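Local coordinates for RabGDI protein (Plasmodium falciparum 3D7, PDB 3P1W), which probably acts as a Rab GDP-dissociation inhibitor, holding Rab GTPases in their GDP-bound form during vesicle traffic, at residues I34-Y42 with L102-R110; F248-G256 with L365-T373. All coordinates share one frame; numbering follows the deposited sequence.

Interaction 1 (I34-Y42 with L102-R110); sequences ILSGLLSHY and LVKILKKTR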
loop_
_atom_site.group_PDB
_atom_site.type_symbol
_atom_site.label_atom_id
_atom_site.label_comp_id
_atom_site.label_asym_id
_atom_site.label_seq_id
_atom_site.Cartn_x
_atom_site.Cartn_y
_atom_site.Cartn_z
ATOM N N ILE A 34 -5.088 11.522 -5.411
ATOM C CA ILE A 34 -4.543 12.190 -4.213
ATOM C C ILE A 34 -3.779 13.470 -4.578
ATOM O O ILE A 34 -3.987 14.550 -3.960
ATOM C CB ILE A 34 -3.636 11.207 -3.385
ATOM C CG1 ILE A 34 -4.482 10.048 -2.852
ATOM C CG2 ILE A 34 -2.939 11.952 -2.267
ATOM C CD1 ILE A 34 -3.686 8.780 -2.395
ATOM N N LEU A 35 -2.929 13.377 -5.596
ATOM C CA LEU A 35 -2.182 14.528 -6.081
ATOM C C LEU A 35 -3.129 15.603 -6.639
ATOM O O LEU A 35 -2.928 16.788 -6.404
ATOM C CB LEU A 35 -1.150 14.111 -7.139
ATOM C CG LEU A 35 0.129 13.478 -6.584
ATOM C CD1 LEU A 35 0.864 12.661 -7.641
ATOM C CD2 LEU A 35 1.033 14.518 -5.952
ATOM N N SER A 36 -4.172 15.187 -7.356
ATOM C CA SER A 36 -5.182 16.122 -7.858
ATOM C C SER A 36 -5.853 16.879 -6.704
ATOM O O SER A 36 -6.076 18.108 -6.783
ATOM C CB SER A 36 -6.253 15.390 -8.688
ATOM O OG SER A 36 -5.703 14.822 -9.865
ATOM N N GLY A 37 -6.183 16.138 -5.645
ATOM C CA GLY A 37 -6.750 16.682 -4.416
ATOM C C GLY A 37 -5.867 17.741 -3.785
ATOM O O GLY A 37 -6.335 18.846 -3.479
ATOM N N LEU A 38 -4.588 17.415 -3.619
ATOM C CA LEU A 38 -3.597 18.365 -3.109
ATOM C C LEU A 38 -3.431 19.609 -3.992
ATOM O O LEU A 38 -3.316 20.738 -3.472
ATOM C CB LEU A 38 -2.245 17.673 -2.956
ATOM C CG LEU A 38 -2.163 16.637 -1.826
ATOM C CD1 LEU A 38 -0.885 15.840 -1.964
ATOM C CD2 LEU A 38 -2.237 17.350 -0.470
ATOM N N LEU A 39 -3.389 19.419 -5.317
ATOM C CA LEU A 39 -3.293 20.567 -6.248
ATOM C C LEU A 39 -4.517 21.479 -6.139
ATOM O O LEU A 39 -4.388 22.709 -6.054
ATOM C CB LEU A 39 -3.129 20.077 -7.691
ATOM C CG LEU A 39 -1.768 19.429 -7.977
ATOM C CD1 LEU A 39 -1.753 18.565 -9.267
ATOM C CD2 LEU A 39 -0.692 20.476 -7.996
ATOM N N SER A 40 -5.702 20.876 -6.151
ATOM C CA SER A 40 -6.954 21.621 -6.015
ATOM C C SER A 40 -7.027 22.322 -4.655
ATOM O O SER A 40 -7.500 23.463 -4.548
ATOM C CB SER A 40 -8.152 20.675 -6.230
ATOM O OG SER A 40 -9.396 21.321 -5.995
ATOM N N HIS A 41 -6.560 21.649 -3.606
ATOM C CA HIS A 41 -6.537 22.260 -2.272
ATOM C C HIS A 41 -5.640 23.505 -2.209
ATOM O O HIS A 41 -6.005 24.511 -1.571
ATOM C CB HIS A 41 -6.100 21.241 -1.219
ATOM C CG HIS A 41 -6.029 21.797 0.168
ATOM N ND1 HIS A 41 -4.841 22.180 0.758
ATOM C CD2 HIS A 41 -6.998 22.034 1.085
ATOM C CE1 HIS A 41 -5.081 22.624 1.978
ATOM N NE2 HIS A 41 -6.381 22.544 2.202
ATOM N N TYR A 42 -4.481 23.454 -2.867
ATOM C CA TYR A 42 -3.534 24.576 -2.846
ATOM C C TYR A 42 -3.774 25.571 -3.997
ATOM O O TYR A 42 -2.874 26.314 -4.385
ATOM C CB TYR A 42 -2.081 24.071 -2.854
ATOM C CG TYR A 42 -1.597 23.559 -1.511
ATOM C CD1 TYR A 42 -1.538 22.196 -1.240
ATOM C CD2 TYR A 42 -1.194 24.445 -0.505
ATOM C CE1 TYR A 42 -1.088 21.719 -0.010
ATOM C CE2 TYR A 42 -0.750 23.978 0.732
ATOM C CZ TYR A 42 -0.696 22.610 0.972
ATOM O OH TYR A 42 -0.258 22.130 2.189
ATOM N N LEU A 102 -0.703 9.274 4.439
ATOM C CA LEU A 102 -1.916 9.312 3.629
ATOM C C LEU A 102 -3.064 9.848 4.473
ATOM O O LEU A 102 -3.862 10.650 3.996
ATOM C CB LEU A 102 -2.303 7.956 3.041
ATOM C CG LEU A 102 -3.636 8.034 2.269
ATOM C CD1 LEU A 102 -3.573 9.043 1.131
ATOM C CD2 LEU A 102 -4.068 6.648 1.743
ATOM N N VAL A 103 -3.140 9.386 5.717
ATOM C CA VAL A 103 -4.169 9.881 6.632
ATOM C C VAL A 103 -4.063 11.393 6.793
ATOM O O VAL A 103 -5.080 12.081 6.764
ATOM C CB VAL A 103 -4.146 9.153 7.978
ATOM C CG1 VAL A 103 -5.001 9.896 9.021
ATOM C CG2 VAL A 103 -4.650 7.724 7.797
ATOM N N LYS A 104 -2.840 11.909 6.923
ATOM C CA LYS A 104 -2.631 13.353 7.073
ATOM C C LYS A 104 -3.075 14.095 5.817
ATOM O O LYS A 104 -3.708 15.143 5.901
ATOM C CB LYS A 104 -1.163 13.675 7.398
ATOM C CG LYS A 104 -0.705 13.126 8.733
ATOM C CD LYS A 104 0.789 13.332 8.978
ATOM C CE LYS A 104 1.181 12.750 10.326
ATOM N NZ LYS A 104 2.568 13.069 10.749
ATOM N N ILE A 105 -2.751 13.534 4.654
ATOM C CA ILE A 105 -3.162 14.092 3.372
ATOM C C ILE A 105 -4.672 14.123 3.227
ATOM O O ILE A 105 -5.231 15.131 2.771
ATOM C CB ILE A 105 -2.555 13.316 2.192
ATOM C CG1 ILE A 105 -1.068 13.617 2.080
ATOM C CG2 ILE A 105 -3.232 13.681 0.892
ATOM C CD1 ILE A 105 -0.323 12.644 1.138
ATOM N N LEU A 106 -5.336 13.042 3.623
ATOM C CA LEU A 106 -6.788 12.985 3.532
ATOM C C LEU A 106 -7.430 13.985 4.493
ATOM O O LEU A 106 -8.498 14.503 4.200
ATOM C CB LEU A 106 -7.321 11.575 3.817
ATOM C CG LEU A 106 -6.976 10.515 2.774
ATOM C CD1 LEU A 106 -7.191 9.123 3.321
ATOM C CD2 LEU A 106 -7.773 10.712 1.504
ATOM N N LYS A 107 -6.794 14.226 5.644
ATOM C CA LYS A 107 -7.283 15.233 6.590
ATOM C C LYS A 107 -7.160 16.615 5.970
ATOM O O LYS A 107 -8.140 17.367 5.900
ATOM C CB LYS A 107 -6.487 15.204 7.906
ATOM C CG LYS A 107 -6.562 13.885 8.686
ATOM C CD LYS A 107 -7.451 13.958 9.904
ATOM C CE LYS A 107 -7.382 12.685 10.728
ATOM N NZ LYS A 107 -8.342 12.764 11.883
ATOM N N LYS A 108 -5.952 16.951 5.526
ATOM C CA LYS A 108 -5.677 18.255 4.927
ATOM C C LYS A 108 -6.636 18.608 3.787
ATOM O O LYS A 108 -7.152 19.730 3.727
ATOM C CB LYS A 108 -4.233 18.307 4.420
ATOM C CG LYS A 108 -3.899 19.553 3.597
ATOM C CD LYS A 108 -2.476 19.511 3.065
ATOM C CE LYS A 108 -1.453 19.785 4.161
ATOM N NZ LYS A 108 -1.537 21.184 4.632
ATOM N N THR A 109 -6.853 17.662 2.881
ATOM C CA THR A 109 -7.696 17.889 1.693
ATOM C C THR A 109 -9.198 17.760 2.002
ATOM O O THR A 109 -10.035 17.996 1.131
ATOM C CB THR A 109 -7.321 16.914 0.540
ATOM O OG1 THR A 109 -7.580 15.558 0.937
ATOM C CG2 THR A 109 -5.848 17.064 0.164
ATOM N N ARG A 110 -9.516 17.352 3.232
ATOM C CA ARG A 110 -10.890 17.212 3.707
ATOM C C ARG A 110 -11.668 16.188 2.891
ATOM O O ARG A 110 -12.861 16.359 2.629
ATOM C CB ARG A 110 -11.607 18.569 3.715
ATOM C CG ARG A 110 -10.786 19.693 4.331
#

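Interaction 2 (F248-G256 with L365-T373); sequences FIYPLYGLG and LVSFQHGVT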
loop_
_atom_site.group_PDB
_atom_site.type_symbol
_atom_site.label_atom_id
_atom_site.label_comp_id
_atom_site.label_asym_id
_atom_site.label_seq_id
_atom_site.Cartn_x
_atom_site.Cartn_y
_atom_site.Cartn_z
ATOM N N PHE A 248 -3.864 -0.370 11.459
ATOM C CA PHE A 248 -4.269 -0.172 10.060
ATOM C C PHE A 248 -5.771 -0.000 9.908
ATOM O O PHE A 248 -6.554 -0.639 10.627
ATOM C CB PHE A 248 -3.827 -1.350 9.168
ATOM C CG PHE A 248 -2.356 -1.568 9.159
ATOM C CD1 PHE A 248 -1.535 -0.834 8.316
ATOM C CD2 PHE A 248 -1.782 -2.492 10.017
ATOM C CE1 PHE A 248 -0.148 -1.018 8.349
ATOM C CE2 PHE A 248 -0.397 -2.685 10.037
ATOM C CZ PHE A 248 0.405 -1.957 9.202
ATOM N N ILE A 249 -6.144 0.850 8.947
ATOM C CA ILE A 249 -7.537 1.061 8.556
ATOM C C ILE A 249 -7.726 0.881 7.067
ATOM O O ILE A 249 -6.761 0.899 6.281
ATOM C CB ILE A 249 -8.068 2.459 8.975
ATOM C CG1 ILE A 249 -7.209 3.591 8.389
ATOM C CG2 ILE A 249 -8.135 2.530 10.500
ATOM C CD1 ILE A 249 -7.738 5.016 8.738
ATOM N N TYR A 250 -8.997 0.732 6.691
ATOM C CA TYR A 250 -9.401 0.522 5.314
ATOM C C TYR A 250 -10.837 1.028 5.209
ATOM O O TYR A 250 -11.611 0.896 6.163
ATOM C CB TYR A 250 -9.324 -0.968 5.005
ATOM C CG TYR A 250 -9.552 -1.448 3.583
ATOM C CD1 TYR A 250 -8.629 -1.208 2.568
ATOM C CD2 TYR A 250 -10.638 -2.258 3.288
ATOM C CE1 TYR A 250 -8.837 -1.718 1.307
ATOM C CE2 TYR A 250 -10.844 -2.768 2.032
ATOM C CZ TYR A 250 -9.963 -2.494 1.049
ATOM O OH TYR A 250 -10.214 -3.044 -0.198
ATOM N N PRO A 251 -11.178 1.682 4.097
ATOM C CA PRO A 251 -12.504 2.274 4.025
ATOM C C PRO A 251 -13.593 1.258 3.803
ATOM O O PRO A 251 -13.379 0.263 3.134
ATOM C CB PRO A 251 -12.437 3.199 2.806
ATOM C CG PRO A 251 -11.046 3.212 2.348
ATOM C CD PRO A 251 -10.339 2.031 2.945
ATOM N N LEU A 252 -14.772 1.542 4.343
ATOM C CA LEU A 252 -15.950 0.786 4.003
ATOM C C LEU A 252 -16.132 0.841 2.482
ATOM O O LEU A 252 -16.086 1.918 1.872
ATOM C CB LEU A 252 -17.174 1.353 4.740
ATOM C CG LEU A 252 -18.511 0.641 4.598
ATOM C CD1 LEU A 252 -18.402 -0.780 5.106
ATOM C CD2 LEU A 252 -19.606 1.395 5.357
ATOM N N TYR A 253 -16.323 -0.329 1.871
ATOM C CA TYR A 253 -16.479 -0.472 0.417
ATOM C C TYR A 253 -15.153 -0.404 -0.334
ATOM O O TYR A 253 -15.129 -0.493 -1.565
ATOM C CB TYR A 253 -17.464 0.555 -0.180
ATOM C CG TYR A 253 -18.756 0.651 0.562
ATOM C CD1 TYR A 253 -19.538 -0.479 0.787
ATOM C CD2 TYR A 253 -19.210 1.874 1.054
ATOM C CE1 TYR A 253 -20.732 -0.390 1.489
ATOM C CE2 TYR A 253 -20.405 1.971 1.752
ATOM C CZ TYR A 253 -21.156 0.838 1.965
ATOM O OH TYR A 253 -22.344 0.921 2.655
ATOM N N GLY A 254 -14.053 -0.248 0.401
ATOM C CA GLY A 254 -12.723 -0.315 -0.180
ATOM C C GLY A 254 -12.188 0.984 -0.740
ATOM O O GLY A 254 -12.807 2.055 -0.599
ATOM N N LEU A 255 -11.031 0.884 -1.383
ATOM C CA LEU A 255 -10.298 2.061 -1.833
ATOM C C LEU A 255 -10.956 2.797 -3.032
ATOM O O LEU A 255 -10.391 3.762 -3.527
ATOM C CB LEU A 255 -8.847 1.699 -2.167
ATOM C CG LEU A 255 -7.970 1.241 -0.988
ATOM C CD1 LEU A 255 -6.621 0.745 -1.495
ATOM C CD2 LEU A 255 -7.792 2.348 0.072
ATOM N N GLY A 256 -12.152 2.359 -3.453
ATOM C CA GLY A 256 -12.891 2.979 -4.563
ATOM C C GLY A 256 -13.633 4.222 -4.140
ATOM O O GLY A 256 -14.011 5.053 -4.967
ATOM N N LEU A 365 -6.693 -9.614 3.874
ATOM C CA LEU A 365 -7.954 -10.318 3.943
ATOM C C LEU A 365 -9.013 -9.269 4.281
ATOM O O LEU A 365 -8.831 -8.503 5.242
ATOM C CB LEU A 365 -7.887 -11.415 5.026
ATOM C CG LEU A 365 -9.077 -12.295 5.367
ATOM C CD1 LEU A 365 -10.181 -11.556 6.118
ATOM C CD2 LEU A 365 -9.653 -13.027 4.141
ATOM N N VAL A 366 -10.088 -9.250 3.476
ATOM C CA VAL A 366 -11.246 -8.416 3.703
ATOM C C VAL A 366 -12.531 -9.167 3.400
ATOM O O VAL A 366 -12.522 -10.226 2.771
ATOM C CB VAL A 366 -11.151 -7.122 2.887
ATOM C CG1 VAL A 366 -10.081 -6.178 3.491
ATOM C CG2 VAL A 366 -10.835 -7.459 1.439
ATOM N N SER A 367 -13.646 -8.637 3.892
ATOM C CA SER A 367 -14.890 -9.393 3.863
ATOM C C SER A 367 -16.093 -8.467 3.950
ATOM O O SER A 367 -15.995 -7.276 3.647
ATOM C CB SER A 367 -14.885 -10.405 5.030
ATOM O OG SER A 367 -14.891 -9.738 6.282
ATOM N N PHE A 368 -17.236 -9.027 4.355
ATOM C CA PHE A 368 -18.443 -8.254 4.587
ATOM C C PHE A 368 -18.231 -7.122 5.600
ATOM O O PHE A 368 -18.889 -6.082 5.504
ATOM C CB PHE A 368 -19.551 -9.176 5.061
ATOM C CG PHE A 368 -20.841 -8.467 5.371
ATOM C CD1 PHE A 368 -21.630 -7.955 4.341
ATOM C CD2 PHE A 368 -21.266 -8.308 6.688
ATOM C CE1 PHE A 368 -22.828 -7.303 4.625
ATOM C CE2 PHE A 368 -22.458 -7.650 6.976
ATOM C CZ PHE A 368 -23.238 -7.150 5.949
ATOM N N GLN A 369 -17.316 -7.306 6.552
ATOM C CA GLN A 369 -16.998 -6.238 7.521
ATOM C C GLN A 369 -16.730 -4.898 6.834
ATOM O O GLN A 369 -17.260 -3.864 7.256
ATOM C CB GLN A 369 -15.803 -6.634 8.408
ATOM C CG GLN A 369 -15.360 -5.548 9.400
ATOM C CD GLN A 369 -13.865 -5.552 9.704
ATOM O OE1 GLN A 369 -13.136 -6.472 9.336
ATOM N NE2 GLN A 369 -13.401 -4.487 10.374
ATOM N N HIS A 370 -15.907 -4.911 5.785
ATOM C CA HIS A 370 -15.590 -3.689 5.025
ATOM C C HIS A 370 -16.469 -3.474 3.777
ATOM O O HIS A 370 -16.133 -2.675 2.910
ATOM C CB HIS A 370 -14.105 -3.681 4.615
ATOM C CG HIS A 370 -13.173 -3.335 5.732
ATOM N ND1 HIS A 370 -12.642 -4.282 6.585
ATOM C CD2 HIS A 370 -12.696 -2.140 6.153
ATOM C CE1 HIS A 370 -11.874 -3.679 7.477
ATOM N NE2 HIS A 370 -11.896 -2.379 7.245
ATOM N N GLY A 371 -17.584 -4.190 3.680
ATOM C CA GLY A 371 -18.512 -4.028 2.565
ATOM C C GLY A 371 -17.962 -4.391 1.201
ATOM O O GLY A 371 -18.357 -3.791 0.184
ATOM N N VAL A 372 -17.039 -5.356 1.164
ATOM C CA VAL A 372 -16.376 -5.684 -0.095
ATOM C C VAL A 372 -16.758 -7.069 -0.653
ATOM O O VAL A 372 -16.515 -7.329 -1.830
ATOM C CB VAL A 372 -14.833 -5.511 0.016
ATOM C CG1 VAL A 372 -14.476 -4.042 0.232
ATOM C CG2 VAL A 372 -14.262 -6.355 1.093
ATOM N N THR A 373 -17.338 -7.940 0.187
ATOM C CA THR A 373 -17.839 -9.241 -0.244
ATOM C C THR A 373 -19.222 -9.536 0.346
ATOM O O THR A 373 -19.652 -8.913 1.316
ATOM C CB THR A 373 -16.888 -10.403 0.184
ATOM O OG1 THR A 373 -16.967 -10.598 1.607
ATOM C CG2 THR A 373 -15.441 -10.122 -0.215
#

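Interaction 1 (I34-Y42 with L102-R110)
Ile34, Leu38 and His41 of helix 30-41 pack against Leu102, Ile105 and Lys108 of helix 101-108 and the adjoining Thr109 in a buried helix-helix contact, apolar at the start and polar towards the C-terminal ends. The axes of the two helical segments come within 10.3 Å and cross at 41°. Ile34 works with two branches: CD1 meets Leu102 CD1 at 3.5 Å, and CG2, anti to the backbone N, lies 3.6 Å from Ile105 CG2. That Ile105 methyl touches Leu38 CD2, which also packs on Thr109 CG2 at 3.7 Å. Helix 30-41 follows the first strand of the Rossmann-like sheet, strand 20-26, and helix 101-108 lies between strands 96-97 and 117-129 of the large mixed sheet; Phe262 and Leu446 from two further helices close round Ile34. Thr109 OG1 turns back to Ile105 O (3.0 Å), which also accepts Thr109 N from the opposite face of its carbonyl plane, while Arg110, at positive phi, completes a Schellman motif. At the outer rim Lys108 lays CG over one face of the His41 ring, a CH-pi contact 4.1 Å from the centroid. Bends at chi3 and chi4 (-74° and -68°) carry NZ to Tyr42 OH, a 2.9 Å hydrogen bond.

Interaction 2 (F248-G256 with L365-T373)
His370 and Tyr250 bury the most surface here, and they meet as a T-shaped pair: the edge of the tyrosine ring is directed at the face of the imidazole, with centroids 5.2 Å apart and planes at 70°. Tyr250 CD2 is the leading atom, 3.5 Å from His370 CD2. With CG anti to the backbone N (chi1 -174°), the Tyr250 ring reaches across to the 365-373 side, where its CE2 also touches Val366 CG1 at 3.8 Å. The phenol oxygen is held by Asp90, which also takes the amide of Leu255. The imidazole is pinned as well: His370 NE2 bonds to the backbone oxygen of Leu118, and His370 CD2 lies 3.2 Å from Tyr250 O, which sits at the ring edge, in its plane.

Tyr253, third in burial, contributes mainly through its backbone. Its N donates to His370 O in a short, nearly straight bond, 2.6 Å and 160°, with the donor tilted out of the carbonyl plane. The ring of Tyr253 sets its edge, at CD1, against Gly371 O, 3.6 Å away, and one face lies over Leu252 CG. Leu252 CD1 meanwhile packs on the carbonyl of His370, and Val372 CG1 on the backbone of Tyr253.

Pro251 to Gly254 form a type II beta turn, closed by Gly254 N to Pro251 O. The contact thus sets a tight turn leaving strand 248-251 against the loop after strand 361-367, two strands of one large mixed beta-sheet.

In the fold
From the N terminus, the chain runs through strand 20-26 into helix 30-41, and interaction 1 closes the first loop when helix 101-108 returns to it, 60 residues on. Interaction 2 opens later, at strand 248-251, and closes at 365-373 after 108 intervening residues, many of them in strands. The two loops follow in series, neither crossing nor enclosing one another. Interaction 1 holds a helix of the Rossmann-like part to the helix that precedes strand 117-129; interaction 2 joins the turn and loop that follow two strands of that strand's mixed sheet. Their centres lie about 21 Å apart, yet Val103 CG2 touches Ile249 CD1 at 4.2 Å, so helix 101-108 packs directly on strand 248-251.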